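Tyrosine--tRNA ligase, mitochondrial (Emericella nidulans, PDB 5IHX) probably joins L-tyrosine to tRNA(Tyr) at the expense of ATP, as a class I aminoacyl-tRNA synthetase, and binds tyrosine in its active site. Local coordinates at residues Val111-Gly116 and Ser240-Asn245; Arg44-Asp49 and Leu328-Phe333. One frame throughout, in Å; residues are numbered along the deposited sequence.

From the N terminus, the chain first reaches 44-49, the loop between helix 37-44 and strand 50-51. It then runs through most of the class I catalytic domain. Inside this span 111-116 meets 240-245 and closes a loop of 123 residues, interaction 1. Much later 328-333, at the end of helix 321-331, returns to 44-49 and closes interaction 2, so interaction 1 is nested inside it. Interaction 1 joins a loop after helix 108-111 to the start of helix 243-259 beside the bound tyrosine. Interaction 2 ties the N-terminal segment to the C-terminal helices. Their centres are 21 Å apart, but Y243 packs on D49.

Interaction 1: Val111-Gly116 and Ser240-Asn245. With TYR (tyrosine), chain C.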
ATOM      1  N   VAL A 111       4.817  -3.647  -9.884  1.00 50.14           N
ATOM      2  CA  VAL A 111       4.011  -4.631  -9.166  1.00 48.15           C
ATOM      3  C   VAL A 111       3.668  -5.813 -10.068  1.00 58.32           C
ATOM      4  O   VAL A 111       3.951  -6.964  -9.731  1.00 60.42           O
ATOM      5  CB  VAL A 111       2.709  -3.997  -8.628  1.00 51.75           C
ATOM      6  CG1 VAL A 111       1.807  -5.052  -7.988  1.00 57.81           C
ATOM      7  CG2 VAL A 111       3.031  -2.899  -7.629  1.00 53.91           C
ATOM      8  N   GLY A 112       3.055  -5.522 -11.212  1.00 58.28           N
ATOM      9  CA  GLY A 112       2.683  -6.546 -12.173  1.00 50.92           C
ATOM     10  C   GLY A 112       1.241  -6.990 -12.020  1.00 55.19           C
ATOM     11  O   GLY A 112       0.837  -7.460 -10.957  1.00 62.49           O
ATOM     12  N   ASP A 113       0.463  -6.837 -13.088  1.00 52.82           N
ATOM     13  CA  ASP A 113      -0.946  -7.215 -13.077  1.00 56.19           C
ATOM     14  C   ASP A 113      -1.098  -8.734 -12.940  1.00 51.39           C
ATOM     15  O   ASP A 113      -0.660  -9.476 -13.819  1.00 52.77           O
ATOM     16  CB  ASP A 113      -1.638  -6.733 -14.354  1.00 58.14           C
ATOM     17  CG  ASP A 113      -3.150  -6.778 -14.249  1.00 56.83           C
ATOM     18  OD1 ASP A 113      -3.823  -6.092 -15.047  1.00 54.52           O
ATOM     19  OD2 ASP A 113      -3.664  -7.493 -13.364  1.00 60.18           O
ATOM     20  N   PRO A 114      -1.717  -9.203 -11.840  1.00 62.63           N
ATOM     21  CA  PRO A 114      -1.831 -10.652 -11.625  1.00 66.57           C
ATOM     22  C   PRO A 114      -2.858 -11.356 -12.515  1.00 66.82           C
ATOM     23  O   PRO A 114      -2.900 -12.587 -12.516  1.00 65.04           O
ATOM     24  CB  PRO A 114      -2.254 -10.751 -10.154  1.00 56.34           C
ATOM     25  CG  PRO A 114      -2.964  -9.477  -9.882  1.00 44.41           C
ATOM     26  CD  PRO A 114      -2.248  -8.438 -10.693  1.00 51.86           C
ATOM     27  N   THR A 115      -3.666 -10.597 -13.251  1.00 58.18           N
ATOM     28  CA  THR A 115      -4.753 -11.180 -14.036  1.00 63.13           C
ATOM     29  C   THR A 115      -4.240 -12.085 -15.152  1.00 61.57           C
ATOM     30  O   THR A 115      -3.235 -11.785 -15.800  1.00 59.24           O
ATOM     31  CB  THR A 115      -5.644 -10.090 -14.661  1.00 70.18           C
ATOM     32  OG1 THR A 115      -4.876  -9.305 -15.582  1.00 80.06           O
ATOM     33  CG2 THR A 115      -6.224  -9.188 -13.581  1.00 70.03           C
ATOM     34  N   GLY A 116      -4.943 -13.194 -15.368  1.00 70.87           N
ATOM     35  CA  GLY A 116      -4.582 -14.147 -16.403  1.00 84.20           C
ATOM     36  C   GLY A 116      -3.242 -14.803 -16.140  1.00 91.50           C
ATOM     37  O   GLY A 116      -2.524 -15.164 -17.073  1.00 96.67           O
ATOM     38  N   SER A 240      -9.712  -7.747 -23.330  1.00 33.05           N
ATOM     39  CA  SER A 240     -10.761  -8.633 -22.828  1.00 44.30           C
ATOM     40  C   SER A 240     -10.528  -9.095 -21.387  1.00 32.50           C
ATOM     41  O   SER A 240     -11.472  -9.196 -20.603  1.00 48.71           O
ATOM     42  CB  SER A 240     -10.885  -9.856 -23.736  1.00 54.50           C
ATOM     43  OG  SER A 240      -9.622 -10.466 -23.927  1.00 61.38           O
ATOM     44  N   ASP A 241      -9.276  -9.369 -21.038  1.00 32.26           N
ATOM     45  CA  ASP A 241      -8.957  -9.899 -19.713  1.00 38.37           C
ATOM     46  C   ASP A 241      -8.974  -8.827 -18.623  1.00 42.81           C
ATOM     47  O   ASP A 241      -8.703  -9.120 -17.458  1.00 43.23           O
ATOM     48  CB  ASP A 241      -7.586 -10.578 -19.731  1.00 52.49           C
ATOM     49  CG  ASP A 241      -6.450  -9.591 -19.923  1.00 73.12           C
ATOM     50  OD1 ASP A 241      -6.655  -8.568 -20.610  1.00 80.45           O
ATOM     51  OD2 ASP A 241      -5.352  -9.834 -19.378  1.00 79.36           O
ATOM     52  N   GLN A 242      -9.301  -7.593 -18.996  1.00 36.63           N
ATOM     53  CA  GLN A 242      -9.295  -6.479 -18.050  1.00 35.53           C
ATOM     54  C   GLN A 242     -10.681  -6.182 -17.488  1.00 31.86           C
ATOM     55  O   GLN A 242     -10.863  -5.194 -16.778  1.00 32.64           O
ATOM     56  CB  GLN A 242      -8.725  -5.224 -18.716  1.00 37.75           C
ATOM     57  CG  GLN A 242      -7.235  -5.307 -18.994  1.00 37.44           C
ATOM     58  CD  GLN A 242      -6.424  -5.413 -17.719  1.00 41.78           C
ATOM     59  OE1 GLN A 242      -6.536  -4.568 -16.829  1.00 43.34           O
ATOM     60  NE2 GLN A 242      -5.620  -6.463 -17.611  1.00 47.60           N
ATOM     61  N   TYR A 243     -11.652  -7.031 -17.809  1.00 27.50           N
ATOM     62  CA  TYR A 243     -13.017  -6.838 -17.329  1.00 34.14           C
ATOM     63  C   TYR A 243     -13.049  -6.687 -15.811  1.00 35.84           C
ATOM     64  O   TYR A 243     -13.647  -5.747 -15.288  1.00 35.08           O
ATOM     65  CB  TYR A 243     -13.917  -7.999 -17.754  1.00 40.13           C
ATOM     66  CG  TYR A 243     -15.377  -7.753 -17.450  1.00 45.96           C
ATOM     67  CD1 TYR A 243     -15.912  -8.078 -16.210  1.00 49.16           C
ATOM     68  CD2 TYR A 243     -16.217  -7.185 -18.395  1.00 48.51           C
ATOM     69  CE1 TYR A 243     -17.243  -7.848 -15.924  1.00 50.00           C
ATOM     70  CE2 TYR A 243     -17.549  -6.951 -18.120  1.00 48.68           C
ATOM     71  CZ  TYR A 243     -18.057  -7.285 -16.882  1.00 55.79           C
ATOM     72  OH  TYR A 243     -19.384  -7.054 -16.601  1.00 60.61           O
ATOM     73  N   GLY A 244     -12.399  -7.616 -15.115  1.00 43.83           N
ATOM     74  CA  GLY A 244     -12.350  -7.602 -13.664  1.00 34.07           C
ATOM     75  C   GLY A 244     -11.792  -6.315 -13.085  1.00 33.33           C
ATOM     76  O   GLY A 244     -12.404  -5.717 -12.198  1.00 40.12           O
ATOM     77  N   ASN A 245     -10.630  -5.889 -13.573  1.00 30.60           N
ATOM     78  CA  ASN A 245     -10.006  -4.658 -13.088  1.00 30.80           C
ATOM     79  C   ASN A 245     -10.858  -3.426 -13.368  1.00 26.91           C
ATOM     80  O   ASN A 245     -10.952  -2.529 -12.531  1.00 34.95           O
ATOM     81  CB  ASN A 245      -8.618  -4.471 -13.705  1.00 46.41           C
ATOM     82  CG  ASN A 245      -7.613  -5.500 -13.213  1.00 56.98           C
ATOM     83  OD1 ASN A 245      -7.743  -6.034 -12.111  1.00 54.00           O
ATOM     84  ND2 ASN A 245      -6.597  -5.770 -14.025  1.00 53.17           N
TER
HETATM   85  N   TYR C 501      -3.401  -3.475 -16.013  1.00 56.37           N
HETATM   86  CA  TYR C 501      -3.369  -3.282 -17.491  1.00 53.00           C
HETATM   87  C   TYR C 501      -2.666  -4.447 -18.177  1.00 64.03           C
HETATM   88  O   TYR C 501      -2.937  -4.763 -19.337  1.00 65.23           O
HETATM   89  CB  TYR C 501      -2.671  -1.967 -17.844  1.00 42.72           C
HETATM   90  CG  TYR C 501      -3.191  -0.784 -17.066  1.00 46.65           C
HETATM   91  CD1 TYR C 501      -4.490  -0.326 -17.250  1.00 37.83           C
HETATM   92  CD2 TYR C 501      -2.386  -0.125 -16.146  1.00 41.38           C
HETATM   93  CE1 TYR C 501      -4.970   0.755 -16.543  1.00 42.87           C
HETATM   94  CE2 TYR C 501      -2.858   0.956 -15.432  1.00 40.14           C
HETATM   95  CZ  TYR C 501      -4.151   1.393 -15.636  1.00 45.09           C
HETATM   96  OH  TYR C 501      -4.628   2.469 -14.927  1.00 52.22           O
HETATM   97  OXT TYR C 501      -1.804  -5.097 -17.585  1.00 60.43           O
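D113 faces Q242 and N245 beside the amino group of the bound tyrosine. This is the tight part of the contact. The ligand N gives a hydrogen bond to D113 OD1 at 2.8 Å. Q242 NE2 donates to the same OD1 at 3.2 Å, with an N-H...O angle of 159°. It meets OD1 from above the carboxylate plane, while OD1 lies close to the plane of the Q242 amide. N245 points back at D113 from the helix, and its ND2 makes a weak bond to D113 OD2 at 3.5 Å. N245 ND2 also donates almost straight to Q242 OE1 at 3.1 Å, from above the carbonyl plane. The Q242 chain is bent at chi2 (-64°), which folds the amide back toward the ligand, and OE1 has a weak bond of its own to the ligand N. D113 OD2 accepts from T115 N at 3.1 Å and so closes an Asx turn. This bond helps to fix the rotation of the carboxylate. T115 CG2 packs at 3.5 Å from N245 ND2.

The side toward D241 and G116 is looser. D241 is exposed, and its OD2 stays 3.9 Å from T115 OG1. G116 is exposed and poorly ordered.

Y217, Q221, D224 and Y69 also bond to the ligand and complete this part of the tyrosine pocket. Q242 NE2 and the T115 backbone N help to position the D113 carboxylate, and N245 steadies the Q242 amide through OE1. A carboxylate set this close to the ligand amino group would probably favour the ammonium form of the ligand.

Interaction 2: Arg44-Asp49 and Leu328-Phe333; sequences RGLIHD and LKMFTF
R44 meets the last turn of helix 321-331 where its own helix, 37-44, ends in a Schellman motif. G45 is the C-prime residue, with positive phi. The contact is buried and joins the loop after helix 37-44 to the end of helix 321-331, in the helical C-terminal part of the modelled chain.

In the first shell, R44 NE donates to K329 O at 2.8 Å. The donor lies in the carbonyl plane, on a lone pair, and K329 O sits at the edge of the guanidinium. This NE bond is the main one, and a weak bond from R44 NH2 to the same oxygen adds to it. The R44 chain is bent at chi2 (-58°) and chi3 (-55°), and this curls its tip round to that oxygen. Beside it, K329 CB packs on R44 O at 3.3 Å. M330 lies against the backbone carbonyls of R44 and G45, with CG at 3.4 Å from R44 O and SD at 3.4 Å from G45 O. L46 and M330 lie alongside one another, pointing opposite ways, with L46 CD2 at 3.8 Å from M330 CB.

Further out, R44 NH1 bonds to L334 O, and R326 NH2 holds G45 O. W92 of helix 84-95 lies against R44 and L46, while I336 and I339 of helix 336-348 pack on R44. On the helix side, T332 turns back on its own segment: its OG1 donates to L328 O at 2.7 Å, in the carbonyl plane.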
ATOM      1  N   ARG A  44     -17.504  -1.451 -36.040  1.00 28.23           N
ATOM      2  CA  ARG A  44     -16.122  -1.845 -36.299  1.00 28.43           C
ATOM      3  C   ARG A  44     -15.810  -3.191 -35.636  1.00 29.05           C
ATOM      4  O   ARG A  44     -14.780  -3.805 -35.914  1.00 29.90           O
ATOM      5  CB  ARG A  44     -15.131  -0.790 -35.799  1.00 26.84           C
ATOM      6  CG  ARG A  44     -15.382   0.615 -36.337  1.00 28.87           C
ATOM      7  CD  ARG A  44     -15.354   0.741 -37.855  1.00 34.36           C
ATOM      8  NE  ARG A  44     -14.143   0.259 -38.509  1.00 33.85           N
ATOM      9  CZ  ARG A  44     -13.838   0.533 -39.776  1.00 27.36           C
ATOM     10  NH1 ARG A  44     -14.651   1.290 -40.503  1.00 26.24           N
ATOM     11  NH2 ARG A  44     -12.724   0.063 -40.318  1.00 29.72           N
ATOM     12  N   GLY A  45     -16.687  -3.630 -34.736  1.00 31.49           N
ATOM     13  CA  GLY A  45     -16.490  -4.879 -34.018  1.00 29.58           C
ATOM     14  C   GLY A  45     -15.439  -4.763 -32.925  1.00 33.55           C
ATOM     15  O   GLY A  45     -14.770  -5.740 -32.589  1.00 29.25           O
ATOM     16  N   LEU A  46     -15.305  -3.567 -32.360  1.00 29.00           N
ATOM     17  CA  LEU A  46     -14.257  -3.288 -31.383  1.00 27.78           C
ATOM     18  C   LEU A  46     -14.708  -3.420 -29.926  1.00 33.34           C
ATOM     19  O   LEU A  46     -13.874  -3.367 -29.021  1.00 28.74           O
ATOM     20  CB  LEU A  46     -13.695  -1.885 -31.620  1.00 25.44           C
ATOM     21  CG  LEU A  46     -12.730  -1.748 -32.800  1.00 26.47           C
ATOM     22  CD1 LEU A  46     -12.417  -0.284 -33.077  1.00 23.97           C
ATOM     23  CD2 LEU A  46     -11.441  -2.527 -32.546  1.00 26.96           C
ATOM     24  N   ILE A  47     -16.008  -3.587 -29.693  1.00 29.05           N
ATOM     25  CA  ILE A  47     -16.512  -3.795 -28.334  1.00 34.60           C
ATOM     26  C   ILE A  47     -16.829  -5.267 -28.084  1.00 35.80           C
ATOM     27  O   ILE A  47     -17.634  -5.864 -28.796  1.00 32.44           O
ATOM     28  CB  ILE A  47     -17.779  -2.961 -28.055  1.00 30.73           C
ATOM     29  CG1 ILE A  47     -17.502  -1.479 -28.321  1.00 30.96           C
ATOM     30  CG2 ILE A  47     -18.259  -3.195 -26.618  1.00 36.53           C
ATOM     31  CD1 ILE A  47     -18.660  -0.553 -28.000  1.00 40.06           C
ATOM     32  N   HIS A  48     -16.193  -5.838 -27.065  1.00 36.03           N
ATOM     33  CA  HIS A  48     -16.471  -7.208 -26.651  1.00 33.51           C
ATOM     34  C   HIS A  48     -17.513  -7.204 -25.535  1.00 37.29           C
ATOM     35  O   HIS A  48     -18.648  -7.642 -25.731  1.00 39.97           O
ATOM     36  CB  HIS A  48     -15.192  -7.907 -26.190  1.00 30.64           C
ATOM     37  CG  HIS A  48     -15.410  -9.316 -25.734  1.00 50.07           C
ATOM     38  ND1 HIS A  48     -16.009 -10.268 -26.528  1.00 61.65           N
ATOM     39  CD2 HIS A  48     -15.111  -9.932 -24.565  1.00 48.67           C
ATOM     40  CE1 HIS A  48     -16.070 -11.414 -25.868  1.00 56.23           C
ATOM     41  NE2 HIS A  48     -15.531 -11.236 -24.677  1.00 53.54           N
ATOM     42  N   ASP A  49     -17.112  -6.715 -24.364  1.00 38.03           N
ATOM     43  CA  ASP A  49     -18.017  -6.556 -23.229  1.00 35.22           C
ATOM     44  C   ASP A  49     -18.041  -5.116 -22.744  1.00 35.53           C
ATOM     45  O   ASP A  49     -17.020  -4.431 -22.754  1.00 44.91           O
ATOM     46  CB  ASP A  49     -17.605  -7.467 -22.065  1.00 46.77           C
ATOM     47  CG  ASP A  49     -17.906  -8.931 -22.327  1.00 61.46           C
ATOM     48  OD1 ASP A  49     -18.867  -9.227 -23.069  1.00 70.59           O
ATOM     49  OD2 ASP A  49     -17.182  -9.788 -21.776  1.00 66.64           O
ATOM     50  N   LEU A 328     -10.234  -6.257 -40.923  1.00 25.14           N
ATOM     51  CA  LEU A 328     -10.294  -5.016 -41.692  1.00 25.11           C
ATOM     52  C   LEU A 328     -11.057  -3.947 -40.916  1.00 29.79           C
ATOM     53  O   LEU A 328     -10.689  -2.772 -40.928  1.00 27.67           O
ATOM     54  CB  LEU A 328     -10.953  -5.246 -43.055  1.00 23.60           C
ATOM     55  CG  LEU A 328     -10.073  -5.841 -44.162  1.00 27.22           C
ATOM     56  CD1 LEU A 328     -10.922  -6.271 -45.348  1.00 26.76           C
ATOM     57  CD2 LEU A 328      -9.017  -4.842 -44.606  1.00 26.91           C
ATOM     58  N   LYS A 329     -12.116  -4.365 -40.232  1.00 26.86           N
ATOM     59  CA  LYS A 329     -12.938  -3.441 -39.462  1.00 27.64           C
ATOM     60  C   LYS A 329     -12.247  -2.993 -38.175  1.00 25.22           C
ATOM     61  O   LYS A 329     -12.374  -1.838 -37.770  1.00 28.24           O
ATOM     62  CB  LYS A 329     -14.288  -4.082 -39.135  1.00 25.84           C
ATOM     63  CG  LYS A 329     -15.157  -4.333 -40.355  1.00 32.12           C
ATOM     64  CD  LYS A 329     -16.383  -5.162 -40.013  1.00 35.08           C
ATOM     65  CE  LYS A 329     -17.287  -5.339 -41.223  1.00 42.79           C
ATOM     66  NZ  LYS A 329     -18.424  -6.259 -40.941  1.00 45.82           N
ATOM     67  N   MET A 330     -11.511  -3.901 -37.542  1.00 23.02           N
ATOM     68  CA  MET A 330     -10.904  -3.620 -36.243  1.00 27.89           C
ATOM     69  C   MET A 330      -9.547  -2.917 -36.353  1.00 30.33           C
ATOM     70  O   MET A 330      -9.198  -2.109 -35.488  1.00 29.82           O
ATOM     71  CB  MET A 330     -10.744  -4.917 -35.438  1.00 26.26           C
ATOM     72  CG  MET A 330     -12.061  -5.582 -35.055  1.00 26.50           C
ATOM     73  SD  MET A 330     -11.884  -6.933 -33.862  1.00 35.08           S
ATOM     74  CE  MET A 330     -10.626  -7.941 -34.639  1.00 29.63           C
ATOM     75  N   PHE A 331      -8.780  -3.232 -37.398  1.00 25.54           N
ATOM     76  CA  PHE A 331      -7.397  -2.759 -37.505  1.00 28.77           C
ATOM     77  C   PHE A 331      -7.166  -1.617 -38.502  1.00 27.92           C
ATOM     78  O   PHE A 331      -6.033  -1.170 -38.664  1.00 30.66           O
ATOM     79  CB  PHE A 331      -6.477  -3.925 -37.882  1.00 27.44           C
ATOM     80  CG  PHE A 331      -6.206  -4.876 -36.753  1.00 33.50           C
ATOM     81  CD1 PHE A 331      -5.344  -4.521 -35.729  1.00 29.58           C
ATOM     82  CD2 PHE A 331      -6.797  -6.129 -36.721  1.00 26.65           C
ATOM     83  CE1 PHE A 331      -5.083  -5.393 -34.690  1.00 33.87           C
ATOM     84  CE2 PHE A 331      -6.539  -7.005 -35.685  1.00 30.36           C
ATOM     85  CZ  PHE A 331      -5.680  -6.637 -34.666  1.00 31.33           C
ATOM     86  N   THR A 332      -8.219  -1.143 -39.166  1.00 27.70           N
ATOM     87  CA  THR A 332      -8.066  -0.066 -40.148  1.00 22.16           C
ATOM     88  C   THR A 332      -9.165   0.981 -40.018  1.00 25.61           C
ATOM     89  O   THR A 332     -10.174   0.762 -39.345  1.00 23.95           O
ATOM     90  CB  THR A 332      -8.076  -0.603 -41.598  1.00 27.04           C
ATOM     91  OG1 THR A 332      -9.426  -0.696 -42.072  1.00 27.33           O
ATOM     92  CG2 THR A 332      -7.408  -1.973 -41.686  1.00 24.09           C
ATOM     93  N   PHE A 333      -8.947   2.122 -40.672  1.00 24.95           N
ATOM     94  CA  PHE A 333      -9.935   3.199 -40.753  1.00 26.98           C
ATOM     95  C   PHE A 333     -10.714   3.132 -42.069  1.00 28.42           C
ATOM     96  O   PHE A 333     -11.432   4.068 -42.420  1.00 32.15           O
ATOM     97  CB  PHE A 333      -9.251   4.568 -40.623  1.00 29.46           C
ATOM     98  CG  PHE A 333      -8.957   4.990 -39.200  1.00 33.81           C
ATOM     99  CD1 PHE A 333      -8.422   6.244 -38.946  1.00 36.86           C
ATOM    100  CD2 PHE A 333      -9.189   4.141 -38.125  1.00 23.31           C
ATOM    101  CE1 PHE A 333      -8.139   6.649 -37.654  1.00 32.46           C
ATOM    102  CE2 PHE A 333      -8.910   4.544 -36.830  1.00 26.34           C
ATOM    103  CZ  PHE A 333      -8.385   5.799 -36.595  1.00 29.05           C
TER